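Local coordinates for aldehyde dehydrogenase (Staphylococcus aureus, PDB 6K0Z), which oxidises 4,4'-diaponeurosporen-4-al to 4,4'-diaponeurosporenoic acid, using NAD+, in the biosynthesis of the carotenoid pigment staphyloxanthin, at residues D189-T194 / V212-E217; P223-E228 / L352-L357. The protein carries 1 engineered substitution. One frame throughout, in Å; residues are numbered along the deposited sequence.

The two interactions lie in different beta sheets of one chain. Interaction 1 pairs parallel strands 190-194 and 214-217. It holds Glu217, a predicted active-site residue. Its Thr194 side chain is about 6 Å from that of Ser251, also predicted to belong to the active site, where relatives carry a catalytic cysteine. Interaction 2 joins strand 223-226 to the end of strand 348-354, away from those sites. The centres of the two contacts are 35 Å apart, and their nearest atoms about 15 Å. Strand 223-226 follows 214-217 directly in the chain. The polypeptide therefore passes from the sheet of interaction 1, through the region after Glu217, into the sheet of interaction 2.

Interaction 1 of 2, residues D189-T194 / V212-E217; sequences DYVFFT and VPVTLE
Strand 190-194 meets strand 214-217 as the two strands of a beta-alpha-beta unit. Helix 197-209 is the connection. The sheet belongs to the Rossmann-type coenzyme-binding region of aldehyde dehydrogenases. The strands run parallel, with axes 4.8 Å apart and 3° between their directions. Four backbone hydrogen bonds join the two segments. Val191 N donates to Pro213 O, just ahead of the second strand, and Thr215 N to Val191 O. Phe193 N reaches Thr215 O at 2.9 Å, and Glu217 N binds Phe193 O. Thr215 is thus gripped through both its N and its O.

The Tyr190 ring reaches across to Pro213 and Thr215. Its CG is anti to the backbone N (chi1 -155°), which lays the ring against the Pro213 carbonyl. Pro213 O sits above the ring centre, 3.7 Å from the plane. Pro213 CG touches Tyr190 CD2 at 3.5 Å. The Tyr190 OH hydrogen-bonds to Thr215 OG1 at 2.6 Å, and that oxygen lies at the ring edge, in plane. The bond holds the hydroxyl end of the ring at Thr215. Thr215 CG2 also meets Phe192 CE2, 3.7 Å away, with the two side chains side by side. On the other face, Val191 CB meets Val214 CG1 at 3.5 Å. There Leu216 CD2 touches Phe193 CB at 3.9 Å, the two side chains crossing obliquely.

Glu217 and Thr194 end the pair on the face of Phe192 and Thr215. Glu217, a predicted active-site residue, sits at the C-terminal end of its strand. Helix 197-209 covers the valine face through Val203, Tyr204 and Ala207. Thr430 of helix 425-430 touches Tyr190, Phe192 and Thr215. Strand 104-118 flanks 190-194 on its other edge, and Met419 of the second subunit packs on Pro213.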
ATOM      1  N   ASP A 189      -0.895   3.431 -14.149  1.00 31.95           N
ATOM      2  CA  ASP A 189      -0.323   2.351 -13.364  1.00 31.39           C
ATOM      3  C   ASP A 189      -0.234   2.699 -11.883  1.00 30.28           C
ATOM      4  O   ASP A 189       0.070   1.824 -11.061  1.00 29.95           O
ATOM      5  CB  ASP A 189       1.065   1.979 -13.910  1.00 32.60           C
ATOM      6  CG  ASP A 189       1.031   1.575 -15.385  1.00 33.68           C
ATOM      7  OD1 ASP A 189       0.570   0.451 -15.669  1.00 34.33           O
ATOM      8  OD2 ASP A 189       1.471   2.361 -16.260  1.00 34.60           O
ATOM      9  N   TYR A 190      -0.496   3.951 -11.533  1.00 29.34           N
ATOM     10  CA  TYR A 190      -0.467   4.428 -10.165  1.00 28.88           C
ATOM     11  C   TYR A 190      -1.053   5.831 -10.148  1.00 28.92           C
ATOM     12  O   TYR A 190      -0.845   6.615 -11.081  1.00 29.47           O
ATOM     13  CB  TYR A 190       0.956   4.430  -9.584  1.00 29.20           C
ATOM     14  CG  TYR A 190       0.900   4.339  -8.084  1.00 28.80           C
ATOM     15  CD1 TYR A 190       0.760   5.480  -7.317  1.00 28.76           C
ATOM     16  CD2 TYR A 190       0.902   3.106  -7.440  1.00 28.60           C
ATOM     17  CE1 TYR A 190       0.670   5.406  -5.958  1.00 28.55           C
ATOM     18  CE2 TYR A 190       0.804   3.025  -6.076  1.00 28.36           C
ATOM     19  CZ  TYR A 190       0.690   4.188  -5.340  1.00 28.33           C
ATOM     20  OH  TYR A 190       0.585   4.171  -3.974  1.00 28.25           O
ATOM     21  N   VAL A 191      -1.787   6.138  -9.085  1.00 27.81           N
ATOM     22  CA  VAL A 191      -2.371   7.459  -8.909  1.00 28.01           C
ATOM     23  C   VAL A 191      -1.950   7.993  -7.545  1.00 27.95           C
ATOM     24  O   VAL A 191      -2.145   7.326  -6.523  1.00 27.53           O
ATOM     25  CB  VAL A 191      -3.902   7.432  -9.045  1.00 27.89           C
ATOM     26  CG1 VAL A 191      -4.500   8.746  -8.563  1.00 28.21           C
ATOM     27  CG2 VAL A 191      -4.289   7.167 -10.491  1.00 28.29           C
ATOM     28  N   PHE A 192      -1.368   9.181  -7.530  1.00 28.87           N
ATOM     29  CA  PHE A 192      -0.962   9.841  -6.299  1.00 29.13           C
ATOM     30  C   PHE A 192      -1.763  11.127  -6.159  1.00 29.60           C
ATOM     31  O   PHE A 192      -1.749  11.972  -7.062  1.00 30.22           O
ATOM     32  CB  PHE A 192       0.541  10.131  -6.311  1.00 29.83           C
ATOM     33  CG  PHE A 192       1.077  10.645  -5.007  1.00 30.30           C
ATOM     34  CD1 PHE A 192       0.920  11.980  -4.645  1.00 31.04           C
ATOM     35  CD2 PHE A 192       1.765   9.800  -4.148  1.00 30.21           C
ATOM     36  CE1 PHE A 192       1.422  12.452  -3.448  1.00 31.69           C
ATOM     37  CE2 PHE A 192       2.275  10.271  -2.957  1.00 30.85           C
ATOM     38  CZ  PHE A 192       2.102  11.601  -2.607  1.00 31.59           C
ATOM     39  N   PHE A 193      -2.447  11.283  -5.031  1.00 30.24           N
ATOM     40  CA  PHE A 193      -3.377  12.387  -4.876  1.00 30.79           C
ATOM     41  C   PHE A 193      -3.205  13.046  -3.522  1.00 31.29           C
ATOM     42  O   PHE A 193      -3.206  12.365  -2.496  1.00 30.88           O
ATOM     43  CB  PHE A 193      -4.831  11.909  -5.028  1.00 30.37           C
ATOM     44  CG  PHE A 193      -5.852  12.912  -4.562  1.00 31.06           C
ATOM     45  CD1 PHE A 193      -6.308  13.900  -5.416  1.00 31.89           C
ATOM     46  CD2 PHE A 193      -6.361  12.861  -3.276  1.00 31.06           C
ATOM     47  CE1 PHE A 193      -7.248  14.823  -4.996  1.00 32.74           C
ATOM     48  CE2 PHE A 193      -7.298  13.789  -2.845  1.00 31.89           C
ATOM     49  CZ  PHE A 193      -7.743  14.770  -3.706  1.00 32.74           C
ATOM     50  N   THR A 194      -3.116  14.372  -3.524  1.00 31.92           N
ATOM     51  CA  THR A 194      -3.221  15.172  -2.311  1.00 32.70           C
ATOM     52  C   THR A 194      -4.361  16.166  -2.481  1.00 33.45           C
ATOM     53  O   THR A 194      -4.489  16.790  -3.538  1.00 33.96           O
ATOM     54  CB  THR A 194      -1.921  15.905  -2.007  1.00 33.71           C
ATOM     55  OG1 THR A 194      -0.843  14.969  -2.010  1.00 33.21           O
ATOM     56  CG2 THR A 194      -1.996  16.576  -0.654  1.00 34.61           C
ATOM     57  N   VAL A 212      -6.519   0.191 -10.112  1.00 31.27           N
ATOM     58  CA  VAL A 212      -5.314   1.013 -10.016  1.00 30.82           C
ATOM     59  C   VAL A 212      -4.981   1.211  -8.544  1.00 30.38           C
ATOM     60  O   VAL A 212      -5.873   1.571  -7.767  1.00 30.00           O
ATOM     61  CB  VAL A 212      -5.496   2.368 -10.722  1.00 31.04           C
ATOM     62  CG1 VAL A 212      -4.235   3.205 -10.582  1.00 30.56           C
ATOM     63  CG2 VAL A 212      -5.846   2.153 -12.186  1.00 31.67           C
ATOM     64  N   PRO A 213      -3.744   0.977  -8.120  1.00 29.38           N
ATOM     65  CA  PRO A 213      -3.364   1.320  -6.745  1.00 29.19           C
ATOM     66  C   PRO A 213      -3.221   2.825  -6.598  1.00 28.78           C
ATOM     67  O   PRO A 213      -2.850   3.526  -7.541  1.00 28.87           O
ATOM     68  CB  PRO A 213      -2.014   0.618  -6.562  1.00 29.25           C
ATOM     69  CG  PRO A 213      -1.438   0.581  -7.946  1.00 29.79           C
ATOM     70  CD  PRO A 213      -2.616   0.420  -8.891  1.00 29.70           C
ATOM     71  N   VAL A 214      -3.499   3.326  -5.392  1.00 28.71           N
ATOM     72  CA  VAL A 214      -3.445   4.762  -5.147  1.00 28.80           C
ATOM     73  C   VAL A 214      -2.813   5.069  -3.796  1.00 28.82           C
ATOM     74  O   VAL A 214      -2.812   4.247  -2.877  1.00 28.50           O
ATOM     75  CB  VAL A 214      -4.842   5.402  -5.206  1.00 29.17           C
ATOM     76  CG1 VAL A 214      -5.399   5.344  -6.600  1.00 29.41           C
ATOM     77  CG2 VAL A 214      -5.754   4.692  -4.227  1.00 29.05           C
ATOM     78  N   THR A 215      -2.281   6.285  -3.692  1.00 27.78           N
ATOM     79  CA  THR A 215      -1.959   6.929  -2.427  1.00 28.11           C
ATOM     80  C   THR A 215      -2.817   8.179  -2.321  1.00 28.37           C
ATOM     81  O   THR A 215      -2.719   9.077  -3.163  1.00 28.71           O
ATOM     82  CB  THR A 215      -0.472   7.286  -2.336  1.00 28.70           C
ATOM     83  OG1 THR A 215       0.303   6.088  -2.235  1.00 28.67           O
ATOM     84  CG2 THR A 215      -0.192   8.147  -1.119  1.00 29.32           C
ATOM     85  N   LEU A 216      -3.676   8.224  -1.313  1.00 29.21           N
ATOM     86  CA  LEU A 216      -4.513   9.384  -1.038  1.00 29.75           C
ATOM     87  C   LEU A 216      -4.001  10.070   0.219  1.00 30.46           C
ATOM     88  O   LEU A 216      -3.731   9.402   1.225  1.00 30.27           O
ATOM     89  CB  LEU A 216      -5.976   8.979  -0.861  1.00 29.50           C
ATOM     90  CG  LEU A 216      -6.552   8.141  -1.992  1.00 29.07           C
ATOM     91  CD1 LEU A 216      -7.898   7.548  -1.585  1.00 29.09           C
ATOM     92  CD2 LEU A 216      -6.667   8.983  -3.270  1.00 29.43           C
ATOM     93  N   GLU A 217      -3.847  11.391   0.154  1.00 31.37           N
ATOM     94  CA  GLU A 217      -3.456  12.191   1.311  1.00 32.28           C
ATOM     95  C   GLU A 217      -4.464  13.320   1.442  1.00 33.01           C
ATOM     96  O   GLU A 217      -4.350  14.343   0.754  1.00 34.11           O
ATOM     97  CB  GLU A 217      -2.052  12.726   1.171  1.00 34.12           C
ATOM     98  CG  GLU A 217      -1.095  11.608   0.959  1.00 35.11           C
ATOM     99  CD  GLU A 217       0.136  11.787   1.781  1.00 37.57           C
ATOM    100  OE1 GLU A 217       0.258  12.854   2.430  1.00 40.18           O
ATOM    101  OE2 GLU A 217       0.957  10.851   1.797  1.00 37.68           O
TER

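Interaction 2 of 2, residues P223-E228 / L352-L357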
ATOM      1  N   PRO A 223      -5.952  17.509  15.990  1.00 44.61           N
ATOM      2  CA  PRO A 223      -6.068  18.002  17.375  1.00 46.90           C
ATOM      3  C   PRO A 223      -4.718  18.423  17.933  1.00 48.95           C
ATOM      4  O   PRO A 223      -3.667  18.041  17.431  1.00 48.87           O
ATOM      5  CB  PRO A 223      -6.609  16.793  18.172  1.00 46.30           C
ATOM      6  CG  PRO A 223      -6.273  15.612  17.321  1.00 44.08           C
ATOM      7  CD  PRO A 223      -6.134  16.045  15.902  1.00 42.82           C
ATOM      8  N   VAL A 224      -4.767  19.264  18.947  1.00 50.12           N
ATOM      9  CA  VAL A 224      -3.607  19.521  19.778  1.00 52.30           C
ATOM     10  C   VAL A 224      -4.044  19.563  21.244  1.00 54.71           C
ATOM     11  O   VAL A 224      -4.857  20.410  21.639  1.00 56.14           O
ATOM     12  CB  VAL A 224      -2.834  20.799  19.371  1.00 54.31           C
ATOM     13  CG1 VAL A 224      -3.765  21.979  19.223  1.00 55.97           C
ATOM     14  CG2 VAL A 224      -1.703  21.090  20.347  1.00 56.66           C
ATOM     15  N   ILE A 225      -3.514  18.632  22.035  1.00 56.43           N
ATOM     16  CA  ILE A 225      -3.822  18.515  23.451  1.00 58.88           C
ATOM     17  C   ILE A 225      -2.771  19.313  24.215  1.00 62.12           C
ATOM     18  O   ILE A 225      -1.586  18.969  24.202  1.00 62.06           O
ATOM     19  CB  ILE A 225      -3.838  17.047  23.884  1.00 57.41           C
ATOM     20  CG1 ILE A 225      -4.803  16.246  23.005  1.00 54.50           C
ATOM     21  CG2 ILE A 225      -4.210  16.927  25.352  1.00 59.15           C
ATOM     22  CD1 ILE A 225      -4.536  14.762  22.996  1.00 53.08           C
ATOM     23  N   VAL A 226      -3.202  20.393  24.857  1.00 61.10           N
ATOM     24  CA  VAL A 226      -2.352  21.183  25.742  1.00 63.86           C
ATOM     25  C   VAL A 226      -2.705  20.793  27.171  1.00 65.88           C
ATOM     26  O   VAL A 226      -3.793  21.104  27.668  1.00 66.79           O
ATOM     27  CB  VAL A 226      -2.521  22.686  25.500  1.00 65.38           C
ATOM     28  CG1 VAL A 226      -1.514  23.462  26.327  1.00 68.67           C
ATOM     29  CG2 VAL A 226      -2.350  22.994  24.013  1.00 63.38           C
ATOM     30  N   ASP A 227      -1.773  20.120  27.831  1.00 68.54           N
ATOM     31  CA  ASP A 227      -2.036  19.348  29.033  1.00 70.13           C
ATOM     32  C   ASP A 227      -1.668  20.143  30.283  1.00 75.92           C
ATOM     33  O   ASP A 227      -0.875  21.087  30.236  1.00 78.04           O
ATOM     34  CB  ASP A 227      -1.255  18.034  28.954  1.00 68.36           C
ATOM     35  CG  ASP A 227      -1.504  17.119  30.122  1.00 69.95           C
ATOM     36  OD1 ASP A 227      -2.669  16.704  30.331  1.00 68.95           O
ATOM     37  OD2 ASP A 227      -0.513  16.784  30.808  1.00 72.03           O
ATOM     38  N   GLU A 228      -2.269  19.742  31.411  1.00 73.52           N
ATOM     39  CA  GLU A 228      -2.083  20.431  32.686  1.00 76.97           C
ATOM     40  C   GLU A 228      -0.616  20.631  33.050  1.00 78.02           C
ATOM     41  O   GLU A 228      -0.298  21.539  33.824  1.00 82.62           O
ATOM     42  CB  GLU A 228      -2.802  19.652  33.798  1.00 77.84           C
ATOM     43  CG  GLU A 228      -2.336  18.204  33.941  1.00 76.18           C
ATOM     44  CD  GLU A 228      -3.113  17.416  34.987  1.00 77.37           C
ATOM     45  OE1 GLU A 228      -3.874  18.025  35.768  1.00 78.67           O
ATOM     46  OE2 GLU A 228      -2.958  16.177  35.029  1.00 76.75           O
ATOM     47  N   LEU A 352     -10.969  24.837  22.767  1.00 64.17           N
ATOM     48  CA  LEU A 352     -11.969  24.144  23.563  1.00 63.62           C
ATOM     49  C   LEU A 352     -11.328  23.664  24.859  1.00 64.71           C
ATOM     50  O   LEU A 352     -10.124  23.399  24.914  1.00 64.23           O
ATOM     51  CB  LEU A 352     -12.556  22.956  22.784  1.00 60.63           C
ATOM     52  CG  LEU A 352     -13.387  23.214  21.519  1.00 59.37           C
ATOM     53  CD1 LEU A 352     -12.544  23.657  20.331  1.00 58.21           C
ATOM     54  CD2 LEU A 352     -14.187  21.975  21.155  1.00 57.43           C
ATOM     55  N   THR A 353     -12.136  23.545  25.910  1.00 64.72           N
ATOM     56  CA  THR A 353     -11.649  23.171  27.232  1.00 65.62           C
ATOM     57  C   THR A 353     -11.961  21.711  27.532  1.00 63.22           C
ATOM     58  O   THR A 353     -12.959  21.157  27.058  1.00 61.87           O
ATOM     59  CB  THR A 353     -12.267  24.063  28.314  1.00 69.65           C
ATOM     60  OG1 THR A 353     -13.504  23.503  28.776  1.00 71.02           O
ATOM     61  CG2 THR A 353     -12.557  25.431  27.754  1.00 70.83           C
ATOM     62  N   TYR A 354     -11.097  21.087  28.325  1.00 66.00           N
ATOM     63  CA  TYR A 354     -11.341  19.725  28.776  1.00 65.90           C
ATOM     64  C   TYR A 354     -10.907  19.602  30.228  1.00 68.43           C
ATOM     65  O   TYR A 354     -10.029  20.334  30.693  1.00 70.22           O
ATOM     66  CB  TYR A 354     -10.623  18.684  27.893  1.00 63.05           C
ATOM     67  CG  TYR A 354      -9.166  18.441  28.233  1.00 63.66           C
ATOM     68  CD1 TYR A 354      -8.801  17.493  29.181  1.00 64.02           C
ATOM     69  CD2 TYR A 354      -8.154  19.140  27.584  1.00 63.34           C
ATOM     70  CE1 TYR A 354      -7.475  17.264  29.492  1.00 64.88           C
ATOM     71  CE2 TYR A 354      -6.823  18.914  27.882  1.00 63.35           C
ATOM     72  CZ  TYR A 354      -6.488  17.979  28.839  1.00 64.25           C
ATOM     73  OH  TYR A 354      -5.163  17.758  29.138  1.00 65.02           O
ATOM     74  N   GLN A 355     -11.542  18.668  30.938  1.00 66.60           N
ATOM     75  CA  GLN A 355     -11.260  18.421  32.347  1.00 69.55           C
ATOM     76  C   GLN A 355     -10.341  17.221  32.544  1.00 68.63           C
ATOM     77  O   GLN A 355      -9.223  17.359  33.051  1.00 70.14           O
ATOM     78  CB  GLN A 355     -12.573  18.211  33.116  1.00 71.59           C
ATOM     79  CG  GLN A 355     -13.082  19.454  33.810  1.00 75.34           C
ATOM     80  CD  GLN A 355     -14.474  19.293  34.403  1.00 77.15           C
ATOM     81  OE1 GLN A 355     -14.821  18.237  34.940  1.00 76.10           O
ATOM     82  NE2 GLN A 355     -15.278  20.347  34.312  1.00 78.78           N
ATOM     83  N   SER A 356     -10.807  16.041  32.164  1.00 67.67           N
ATOM     84  CA  SER A 356     -10.057  14.804  32.284  1.00 66.63           C
ATOM     85  C   SER A 356      -9.406  14.467  30.951  1.00 63.87           C
ATOM     86  O   SER A 356      -9.922  14.814  29.886  1.00 61.90           O
ATOM     87  CB  SER A 356     -10.977  13.662  32.724  1.00 67.04           C
ATOM     88  OG  SER A 356     -10.522  12.420  32.237  1.00 64.72           O
ATOM     89  N   LEU A 357      -8.260  13.789  31.013  1.00 65.49           N
ATOM     90  CA  LEU A 357      -7.602  13.397  29.770  1.00 62.54           C
ATOM     91  C   LEU A 357      -8.426  12.371  29.006  1.00 59.49           C
ATOM     92  O   LEU A 357      -8.382  12.335  27.771  1.00 57.42           O
ATOM     93  CB  LEU A 357      -6.204  12.843  30.050  1.00 63.61           C
ATOM     94  CG  LEU A 357      -5.289  12.783  28.822  1.00 61.64           C
ATOM     95  CD1 LEU A 357      -4.676  14.151  28.543  1.00 62.52           C
ATOM     96  CD2 LEU A 357      -4.214  11.717  28.971  1.00 61.21           C
TER
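Tyr354 has CG between its backbone N and carbonyl carbon (chi1 83°), which swings the ring toward Asp227. Asp227 turns its carboxylate to meet it, with CG opposite the backbone N (chi1 -177°). The two flat groups end up nearly coplanar, 11° apart. Asp227 OD1 lies at the edge of the ring, close to its plane, 3.0 Å from Tyr354 OH. The other carboxylate oxygen, OD2, is hydrogen-bonded to Ser377 OG and more weakly to Thr229 OG1. The carboxylate is thus held through the oxygen that does not face the tyrosine hydroxyl.

The backbone of Val226 also comes to the ring edge. Val226 O is 3.7 Å from Tyr354 CE2, again near the ring plane. The ring edge is therefore met by a carbonyl and a carboxylate oxygen. Ile225 approaches through its CG2 branch, crossing the tyrosine side chain at about a right angle. Ile225 CG2 is 4.0 Å from Tyr354 OH and 4.1 Å from Tyr354 CE2.

Leu357 closes the group with its CD1 methyl. Leu357 CD1 stands 3.7 Å from Asp227 OD1 and 4.3 Å from Ile225 CG2. Both approaches are modest, and the contact as a whole buries 164 Å².

No backbone pairing joins the two segments, because strand 256-260 runs between 223-226 and 348-354. His260 of that middle strand meets the Tyr354 ring edge-to-face. Ser356 N-caps helix 357-366 through OG, which binds Asp358 N, and Ala360 and Ile364 of this helix pack on Tyr354 and Ile225. This is packing at the C-terminal ends of parallel strands in an alpha/beta sheet, where a strand turns into the helix that covers one face.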